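Local coordinates for protein (endonuclease) (Salmonella typhimurium, PDB 1BYR) that is an endonuclease of the PLD-like family and forms a two-chain assembly of alpha/beta subunits, at residues 42-47 / 74-79; 60-65 / 84-89; 101-106 / 127-132. All blocks are in the same frame, centred on the assembly; numbering follows the deposited sequence.

Interaction 1 (42-47 / 74-79); sequences IMKALV and MNYIAN
Tyr76 and Ile77 of helix 68-79 carry their side of the contact with helix 40-51, Tyr76 with the larger share. The two helix segments run almost parallel, their axes 10.0 Å apart and only 7° from the same direction, and no hydrogen bond crosses between them. The phenol of Tyr76 leaves its helix with CG anti to the backbone N (chi1 179°), which extends the ring across the groove to the backbone of the other helix. Met43 meets it at the edge, near the ring plane, with CB 3.6 Å from Tyr76 CD2. Val47 meets the hydroxyl end of the ring with both methyls: its CG1 approaches obliquely, 3.3 Å from Tyr76 CE2, while its CG2 lies 3.1 Å from Tyr76 OH, a tight fit for a methyl against a hydroxyl oxygen. The Lys44 side chain crosses that of Tyr76 at about a right angle, CG 3.9 Å from Tyr76 OH.

Apolar packing without the ring fills the deeper side. Met43 bends at chi2 (-52°) and crosses Ile77 at about a right angle, SD lying 3.9 Å from Ile77 CG1. Ile77 CD1 touches Val47 CG1 at 3.9 Å and Leu46 CB at 4.3 Å, and its side chain also rests on Ile58 of strand 55-61, as Leu46 does. Here, then, are two neighbouring helices of consecutive beta-alpha-beta crossovers, laid side by side on one face of the sheet, a layout expected of an alpha/beta domain.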
loop_
_atom_site.group_PDB
_atom_site.type_symbol
_atom_site.label_atom_id
_atom_site.label_comp_id
_atom_site.label_asym_id
_atom_site.label_seq_id
_atom_site.Cartn_x
_atom_site.Cartn_y
_atom_site.Cartn_z
ATOM N N ILE A 42 1.205 16.792 4.839
ATOM C CA ILE A 42 2.361 15.899 4.811
ATOM C C ILE A 42 3.646 16.713 4.581
ATOM O O ILE A 42 4.683 16.480 5.232
ATOM C CB ILE A 42 2.218 14.838 3.663
ATOM C CG1 ILE A 42 0.952 13.999 3.889
ATOM C CG2 ILE A 42 3.438 13.903 3.628
ATOM C CD1 ILE A 42 0.974 13.190 5.156
ATOM N N MET A 43 3.589 17.661 3.649
ATOM C CA MET A 43 4.750 18.507 3.349
ATOM C C MET A 43 5.156 19.341 4.558
ATOM O O MET A 43 6.338 19.431 4.889
ATOM C CB MET A 43 4.449 19.425 2.164
ATOM C CG MET A 43 3.901 18.681 0.930
ATOM S SD MET A 43 4.919 17.255 0.406
ATOM C CE MET A 43 3.630 16.240 -0.445
ATOM N N LYS A 44 4.181 19.937 5.231
ATOM C CA LYS A 44 4.460 20.754 6.405
ATOM C C LYS A 44 5.138 19.933 7.469
ATOM O O LYS A 44 6.062 20.411 8.143
ATOM C CB LYS A 44 3.175 21.334 6.971
ATOM C CG LYS A 44 2.666 22.532 6.194
ATOM C CD LYS A 44 1.365 23.025 6.775
ATOM C CE LYS A 44 0.483 23.573 5.690
ATOM N NZ LYS A 44 -0.297 24.708 6.238
ATOM N N ALA A 45 4.679 18.692 7.631
ATOM C CA ALA A 45 5.257 17.787 8.617
ATOM C C ALA A 45 6.694 17.383 8.263
ATOM O O ALA A 45 7.555 17.301 9.140
ATOM C CB ALA A 45 4.373 16.529 8.774
ATOM N N LEU A 46 6.959 17.134 6.982
ATOM C CA LEU A 46 8.297 16.753 6.549
ATOM C C LEU A 46 9.284 17.898 6.789
ATOM O O LEU A 46 10.383 17.686 7.309
ATOM C CB LEU A 46 8.293 16.351 5.065
ATOM C CG LEU A 46 7.580 15.029 4.752
ATOM C CD1 LEU A 46 7.199 14.976 3.262
ATOM C CD2 LEU A 46 8.478 13.863 5.138
ATOM N N VAL A 47 8.889 19.118 6.436
ATOM C CA VAL A 47 9.768 20.264 6.652
ATOM C C VAL A 47 9.938 20.557 8.144
ATOM O O VAL A 47 10.987 21.046 8.567
ATOM C CB VAL A 47 9.249 21.519 5.910
ATOM C CG1 VAL A 47 8.815 21.153 4.493
ATOM C CG2 VAL A 47 8.109 22.132 6.673
ATOM N N MET A 74 6.618 19.964 -4.348
ATOM C CA MET A 74 8.011 19.740 -4.708
ATOM C C MET A 74 8.808 21.019 -4.484
ATOM O O MET A 74 9.912 20.965 -3.945
ATOM C CB MET A 74 8.123 19.279 -6.174
ATOM C CG MET A 74 7.486 17.883 -6.453
ATOM S SD MET A 74 6.973 17.607 -8.186
ATOM C CE MET A 74 8.535 17.278 -8.965
ATOM N N ASN A 75 8.251 22.170 -4.869
ATOM C CA ASN A 75 8.942 23.454 -4.681
ATOM C C ASN A 75 9.070 23.757 -3.184
ATOM O O ASN A 75 10.133 24.152 -2.694
ATOM C CB ASN A 75 8.186 24.602 -5.371
ATOM C CG ASN A 75 8.431 24.654 -6.871
ATOM O OD1 ASN A 75 7.703 25.322 -7.613
ATOM N ND2 ASN A 75 9.453 23.958 -7.323
ATOM N N TYR A 76 7.975 23.572 -2.459
ATOM C CA TYR A 76 7.969 23.787 -1.018
ATOM C C TYR A 76 9.046 22.924 -0.349
ATOM O O TYR A 76 9.820 23.405 0.475
ATOM C CB TYR A 76 6.589 23.435 -0.459
ATOM C CG TYR A 76 6.474 23.589 1.029
ATOM C CD1 TYR A 76 6.635 24.829 1.633
ATOM C CD2 TYR A 76 6.208 22.496 1.838
ATOM C CE1 TYR A 76 6.534 24.969 3.007
ATOM C CE2 TYR A 76 6.105 22.627 3.197
ATOM C CZ TYR A 76 6.269 23.861 3.782
ATOM O OH TYR A 76 6.174 23.982 5.149
ATOM N N ILE A 77 9.114 21.653 -0.729
ATOM C CA ILE A 77 10.088 20.732 -0.160
ATOM C C ILE A 77 11.547 21.093 -0.504
ATOM O O ILE A 77 12.409 21.127 0.389
ATOM C CB ILE A 77 9.782 19.270 -0.606
ATOM C CG1 ILE A 77 8.440 18.833 -0.025
ATOM C CG2 ILE A 77 10.882 18.330 -0.165
ATOM C CD1 ILE A 77 8.441 18.651 1.475
ATOM N N ALA A 78 11.839 21.363 -1.775
ATOM C CA ALA A 78 13.200 21.718 -2.157
ATOM C C ALA A 78 13.669 23.023 -1.482
ATOM O O ALA A 78 14.811 23.121 -1.039
ATOM C CB ALA A 78 13.307 21.848 -3.670
ATOM N N ASN A 79 12.779 24.014 -1.400
ATOM C CA ASN A 79 13.089 25.303 -0.775
ATOM C C ASN A 79 13.536 25.150 0.675
ATOM O O ASN A 79 14.209 26.027 1.215
ATOM C CB ASN A 79 11.877 26.232 -0.828
ATOM C CG ASN A 79 11.600 26.741 -2.222
ATOM O OD1 ASN A 79 12.515 26.932 -3.023
ATOM N ND2 ASN A 79 10.337 26.965 -2.527
#

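Interaction 2 (60-65 / 84-89); sequences IDERGN and LRTDSN
Ile60 and Thr86 face each other as a parallel beta bridge, and the backbone of Ile60 reaches to both sides of Thr86: Ile60 N donates to Arg85 O at 2.8 Å, and Ile60 O accepts from Asp87 N at 2.7 Å. One residue pair on, Asp61 bridges Asp87, after which Glu62 N bonds Asp87 O at 2.9 Å as the chain leaves the strand. A type I turn from Glu62 to Asn65 follows. Asp61 braces it through an Asx motif, OD2 accepting from Gly64 N at 2.8 Å, while Asn65 ND2 donates back to Asp61 O. A water joins Asp61 OD1 to Arg63 N and makes a weak bond across to Asp87 O.

Glu62, extended beyond CG, lies over Thr86 and Ser88. Its OE1 comes 3.2 Å from Thr86 OG1, a possible bond whose proton has another acceptor nearby; a second water links Glu62 OE2 with Ser88 OG. On the same face as Thr86, Ile60 CG2 packs 4.0 Å from Leu84 CD1. Asp87 OD1 closes an Asx turn with Asn89 N, and Asp87 OD2 accepts a hydrogen bond from Gln93 NE2.

Strands 55-61 and 84-87 flank each other in the sheet, with helix 68-79 as their crossover; its Met74 covers Ile60, Leu84 and Thr86. Beyond, strand 84-87 pairs with strand 149-150, where Arg85 forms a salt bridge to Asp150, bonds Trp145 O through NH1 and makes a cation-pi contact with Trp145.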
loop_
_atom_site.group_PDB
_atom_site.type_symbol
_atom_site.label_atom_id
_atom_site.label_comp_id
_atom_site.label_asym_id
_atom_site.label_seq_id
_atom_site.Cartn_x
_atom_site.Cartn_y
_atom_site.Cartn_z
ATOM N N ILE A 60 10.383 10.497 -5.591
ATOM C CA ILE A 60 9.006 10.333 -6.028
ATOM C C ILE A 60 8.890 9.988 -7.504
ATOM O O ILE A 60 9.833 10.168 -8.272
ATOM C CB ILE A 60 8.206 11.624 -5.763
ATOM C CG1 ILE A 60 8.636 12.722 -6.744
ATOM C CG2 ILE A 60 8.457 12.085 -4.336
ATOM C CD1 ILE A 60 7.979 14.094 -6.479
ATOM N N ASP A 61 7.730 9.468 -7.890
ATOM C CA ASP A 61 7.461 9.124 -9.273
ATOM C C ASP A 61 7.461 10.400 -10.105
ATOM O O ASP A 61 6.863 11.407 -9.703
ATOM C CB ASP A 61 6.089 8.451 -9.396
ATOM C CG ASP A 61 5.775 8.078 -10.814
ATOM O OD1 ASP A 61 6.419 7.146 -11.325
ATOM O OD2 ASP A 61 4.891 8.720 -11.410
ATOM N N GLU A 62 8.105 10.353 -11.266
ATOM C CA GLU A 62 8.189 11.526 -12.132
ATOM C C GLU A 62 6.951 11.840 -12.958
ATOM O O GLU A 62 6.402 12.943 -12.865
ATOM C CB GLU A 62 9.388 11.395 -13.069
ATOM C CG GLU A 62 9.740 12.674 -13.796
ATOM C CD GLU A 62 11.034 12.559 -14.573
ATOM O OE1 GLU A 62 12.055 12.122 -13.985
ATOM O OE2 GLU A 62 11.025 12.900 -15.775
ATOM N N ARG A 63 6.494 10.884 -13.762
ATOM C CA ARG A 63 5.325 11.114 -14.618
ATOM C C ARG A 63 4.038 11.497 -13.916
ATOM O O ARG A 63 3.236 12.252 -14.465
ATOM C CB ARG A 63 5.055 9.889 -15.488
ATOM C CG ARG A 63 6.209 9.470 -16.368
ATOM C CD ARG A 63 5.739 8.341 -17.277
ATOM N NE ARG A 63 4.291 8.400 -17.461
ATOM C CZ ARG A 63 3.450 7.417 -17.163
ATOM N NH1 ARG A 63 3.904 6.282 -16.666
ATOM N NH2 ARG A 63 2.149 7.575 -17.368
ATOM N N GLY A 64 3.837 10.962 -12.717
ATOM C CA GLY A 64 2.630 11.257 -11.972
ATOM C C GLY A 64 2.715 12.484 -11.083
ATOM O O GLY A 64 1.832 12.721 -10.269
ATOM N N ASN A 65 3.783 13.261 -11.223
ATOM C CA ASN A 65 3.954 14.467 -10.411
ATOM C C ASN A 65 4.241 15.743 -11.227
ATOM O O ASN A 65 5.185 16.497 -10.944
ATOM C CB ASN A 65 5.053 14.235 -9.374
ATOM C CG ASN A 65 4.546 13.494 -8.160
ATOM O OD1 ASN A 65 3.578 13.909 -7.526
ATOM N ND2 ASN A 65 5.182 12.380 -7.827
ATOM N N LEU A 84 15.505 16.087 -2.773
ATOM C CA LEU A 84 14.397 15.437 -3.451
ATOM C C LEU A 84 14.706 15.050 -4.895
ATOM O O LEU A 84 15.365 15.790 -5.628
ATOM C CB LEU A 84 13.181 16.366 -3.396
ATOM C CG LEU A 84 11.972 16.075 -4.279
ATOM C CD1 LEU A 84 11.113 14.983 -3.624
ATOM C CD2 LEU A 84 11.169 17.364 -4.468
ATOM N N ARG A 85 14.233 13.868 -5.298
ATOM C CA ARG A 85 14.437 13.375 -6.654
ATOM C C ARG A 85 13.179 12.791 -7.289
ATOM O O ARG A 85 12.317 12.229 -6.611
ATOM C CB ARG A 85 15.523 12.283 -6.684
ATOM C CG ARG A 85 16.925 12.747 -6.348
ATOM C CD ARG A 85 17.971 11.674 -6.670
ATOM N NE ARG A 85 19.317 12.231 -6.617
ATOM C CZ ARG A 85 20.428 11.506 -6.567
ATOM N NH1 ARG A 85 20.373 10.175 -6.561
ATOM N NH2 ARG A 85 21.608 12.117 -6.521
ATOM N N THR A 86 13.081 12.943 -8.609
ATOM C CA THR A 86 11.989 12.364 -9.362
ATOM C C THR A 86 12.587 11.129 -10.041
ATOM O O THR A 86 13.756 11.131 -10.426
ATOM C CB THR A 86 11.424 13.339 -10.411
ATOM O OG1 THR A 86 12.475 13.805 -11.257
ATOM C CG2 THR A 86 10.772 14.514 -9.731
ATOM N N ASP A 87 11.796 10.068 -10.182
ATOM C CA ASP A 87 12.279 8.826 -10.785
ATOM C C ASP A 87 11.325 8.407 -11.888
ATOM O O ASP A 87 10.122 8.271 -11.662
ATOM C CB ASP A 87 12.360 7.747 -9.695
ATOM C CG ASP A 87 12.717 6.366 -10.234
ATOM O OD1 ASP A 87 13.182 6.245 -11.380
ATOM O OD2 ASP A 87 12.536 5.387 -9.479
ATOM N N SER A 88 11.859 8.229 -13.093
ATOM C CA SER A 88 11.044 7.841 -14.234
ATOM C C SER A 88 11.486 6.520 -14.839
ATOM O O SER A 88 11.059 6.164 -15.927
ATOM C CB SER A 88 11.132 8.920 -15.316
ATOM O OG SER A 88 12.471 9.052 -15.773
ATOM N N ASN A 89 12.353 5.805 -14.139
ATOM C CA ASN A 89 12.851 4.541 -14.652
ATOM C C ASN A 89 11.855 3.390 -14.588
ATOM O O ASN A 89 12.136 2.293 -15.060
ATOM C CB ASN A 89 14.148 4.173 -13.940
ATOM C CG ASN A 89 15.331 4.969 -14.474
ATOM O OD1 ASN A 89 15.310 5.445 -15.619
ATOM N ND2 ASN A 89 16.363 5.129 -13.659
HETATM O O HOH W 1 7.473 8.187 -13.754
HETATM O O HOH W 2 12.844 11.165 -17.423
#

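Interaction 3 (101-106 / 127-132); sequences DNVTVE and IWNMPK
Val105 and Ile127 form an antiparallel, hydrogen-bonded pair where strand 104-108 meets strand 122-128 in the mixed sheet, and the contact runs on from this antiparallel strand pairing into the loop that starts helix 131-146. Just ahead of the pair lies a classic beta bulge, Val103 and Thr104 both facing one residue of strand 97-100. Two bonds close the pair: Ile127 N donates to Val105 O at 2.8 Å, and Val105 N returns a bond to Ile127 O at 3.0 Å. Their side chains share a face that helix 131-146 covers, Val105 touching Ala134 and Phe137, and Ile127 touching Leu133.

Beyond Trp128 the partner strand turns away, and two further bonds follow it. Met130 N, at the N-cap position of the helix, donates to Val103 O at 2.9 Å in the carbonyl plane and nearly straight (169°). A water donates to this oxygen and to Ile127 O, bridging the two segments. Val103 CG1 rests 4.2 Å from Pro131 CG at the first turn of the helix. Met130 itself packs on Val5 of the second subunit, which brings this corner to the dimer contact.

Thr104 is turned to the indole. With OG1 beside the backbone N (chi1 -76°), CG2 stands anti to that N and sits 3.6 Å above the plane of the Trp128 ring, offset toward its rim, and the hydroxyl takes a backbone donor: Asn129 N bonds Thr104 OG1 at 3.3 Å.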
loop_
_atom_site.group_PDB
_atom_site.type_symbol
_atom_site.label_atom_id
_atom_site.label_comp_id
_atom_site.label_asym_id
_atom_site.label_seq_id
_atom_site.Cartn_x
_atom_site.Cartn_y
_atom_site.Cartn_z
ATOM N N ASP A 101 14.010 6.715 11.010
ATOM C CA ASP A 101 15.102 6.379 11.907
ATOM C C ASP A 101 15.718 4.991 11.684
ATOM O O ASP A 101 16.153 4.333 12.629
ATOM C CB ASP A 101 14.626 6.537 13.358
ATOM C CG ASP A 101 14.318 7.994 13.715
ATOM O OD1 ASP A 101 14.744 8.886 12.953
ATOM O OD2 ASP A 101 13.647 8.253 14.731
ATOM N N ASN A 102 15.757 4.558 10.430
ATOM C CA ASN A 102 16.351 3.278 10.072
ATOM C C ASN A 102 15.791 2.037 10.772
ATOM O O ASN A 102 16.389 0.972 10.708
ATOM C CB ASN A 102 17.865 3.346 10.290
ATOM C CG ASN A 102 18.603 2.208 9.610
ATOM O OD1 ASN A 102 18.870 2.247 8.405
ATOM N ND2 ASN A 102 18.945 1.186 10.384
ATOM N N VAL A 103 14.655 2.164 11.442
ATOM C CA VAL A 103 14.069 1.015 12.129
ATOM C C VAL A 103 12.556 0.939 12.031
ATOM O O VAL A 103 11.964 -0.050 12.436
ATOM C CB VAL A 103 14.430 0.990 13.624
ATOM C CG1 VAL A 103 15.918 1.201 13.818
ATOM C CG2 VAL A 103 13.634 2.044 14.352
ATOM N N THR A 104 11.926 1.987 11.512
ATOM C CA THR A 104 10.472 2.002 11.403
ATOM C C THR A 104 10.016 2.191 9.965
ATOM O O THR A 104 10.635 2.930 9.200
ATOM C CB THR A 104 9.878 3.103 12.305
ATOM O OG1 THR A 104 9.922 2.647 13.667
ATOM C CG2 THR A 104 8.440 3.420 11.921
ATOM N N VAL A 105 8.935 1.510 9.580
ATOM C CA VAL A 105 8.431 1.594 8.212
ATOM C C VAL A 105 6.931 1.834 8.127
ATOM O O VAL A 105 6.137 1.079 8.695
ATOM C CB VAL A 105 8.731 0.261 7.406
ATOM C CG1 VAL A 105 8.153 0.360 5.966
ATOM C CG2 VAL A 105 10.233 -0.020 7.368
ATOM N N GLU A 106 6.544 2.896 7.431
ATOM C CA GLU A 106 5.135 3.177 7.215
ATOM C C GLU A 106 4.907 2.715 5.782
ATOM O O GLU A 106 5.765 2.942 4.924
ATOM C CB GLU A 106 4.854 4.692 7.288
ATOM C CG GLU A 106 3.391 5.091 7.041
ATOM C CD GLU A 106 3.034 5.197 5.566
ATOM O OE1 GLU A 106 3.917 5.544 4.757
ATOM O OE2 GLU A 106 1.863 4.928 5.213
ATOM N N ILE A 127 5.007 0.001 11.004
ATOM C CA ILE A 127 5.684 -1.123 11.644
ATOM C C ILE A 127 6.877 -0.553 12.391
ATOM O O ILE A 127 7.897 -0.212 11.789
ATOM C CB ILE A 127 6.169 -2.164 10.587
ATOM C CG1 ILE A 127 4.995 -2.583 9.696
ATOM C CG2 ILE A 127 6.760 -3.389 11.284
ATOM C CD1 ILE A 127 5.406 -3.218 8.376
ATOM N N TRP A 128 6.728 -0.436 13.706
ATOM C CA TRP A 128 7.762 0.128 14.564
ATOM C C TRP A 128 8.838 -0.823 15.060
ATOM O O TRP A 128 8.570 -1.974 15.409
ATOM C CB TRP A 128 7.135 0.741 15.816
ATOM C CG TRP A 128 6.110 1.787 15.578
ATOM C CD1 TRP A 128 4.752 1.615 15.517
ATOM C CD2 TRP A 128 6.338 3.196 15.464
ATOM N NE1 TRP A 128 4.127 2.829 15.374
ATOM C CE2 TRP A 128 5.078 3.814 15.339
ATOM C CE3 TRP A 128 7.490 3.989 15.457
ATOM C CZ2 TRP A 128 4.934 5.199 15.205
ATOM C CZ3 TRP A 128 7.344 5.363 15.322
ATOM C CH2 TRP A 128 6.077 5.952 15.207
ATOM N N ASN A 129 10.054 -0.304 15.126
ATOM C CA ASN A 129 11.186 -1.034 15.665
ATOM C C ASN A 129 11.426 -2.446 15.148
ATOM O O ASN A 129 11.374 -3.422 15.890
ATOM C CB ASN A 129 11.065 -1.037 17.199
ATOM C CG ASN A 129 10.970 0.377 17.768
ATOM O OD1 ASN A 129 9.942 0.806 18.299
ATOM N ND2 ASN A 129 12.052 1.126 17.642
ATOM N N MET A 130 11.689 -2.525 13.853
ATOM C CA MET A 130 11.995 -3.780 13.178
ATOM C C MET A 130 13.143 -3.406 12.263
ATOM O O MET A 130 12.961 -3.211 11.061
ATOM C CB MET A 130 10.800 -4.267 12.359
ATOM C CG MET A 130 9.748 -4.977 13.177
ATOM S SD MET A 130 8.698 -6.085 12.209
ATOM C CE MET A 130 9.838 -7.363 11.791
ATOM N N PRO A 131 14.353 -3.300 12.824
ATOM C CA PRO A 131 15.540 -2.932 12.052
ATOM C C PRO A 131 15.768 -3.703 10.757
ATOM O O PRO A 131 16.088 -3.109 9.740
ATOM C CB PRO A 131 16.686 -3.109 13.041
ATOM C CG PRO A 131 16.047 -3.000 14.383
ATOM C CD PRO A 131 14.662 -3.550 14.241
ATOM N N LYS A 132 15.614 -5.018 10.787
ATOM C CA LYS A 132 15.839 -5.819 9.581
ATOM C C LYS A 132 14.865 -5.487 8.473
ATOM O O LYS A 132 15.228 -5.478 7.296
ATOM C CB LYS A 132 15.756 -7.316 9.878
ATOM C CG LYS A 132 16.427 -7.723 11.167
ATOM C CD LYS A 132 15.383 -8.201 12.182
ATOM C CE LYS A 132 14.653 -7.030 12.828
ATOM N NZ LYS A 132 13.201 -7.184 12.654
HETATM O O HOH W 3 9.913 -1.377 10.724
#

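How the interactions relate
Interaction 2 joins the two strands of the beta-alpha-beta unit whose helix, 68-79, gives interaction 1 its second segment. The two cross along the chain: 42-47 and 60-65 come first, then 74-79 and 84-89. Their centres are 16 Å apart, and they touch through Met74, which also packs against Asn65. One contact sets helix beside helix, the other strand beside strand. Interaction 3 follows both in sequence and lies on the opposite side of the chain's centre, its centre about 23 Å from that of interaction 1 and 24 Å from that of interaction 2. Interactions 2 and 3 reach the same mixed sheet, in its parallel and antiparallel parts, and all six segments fall within the PLD-like range.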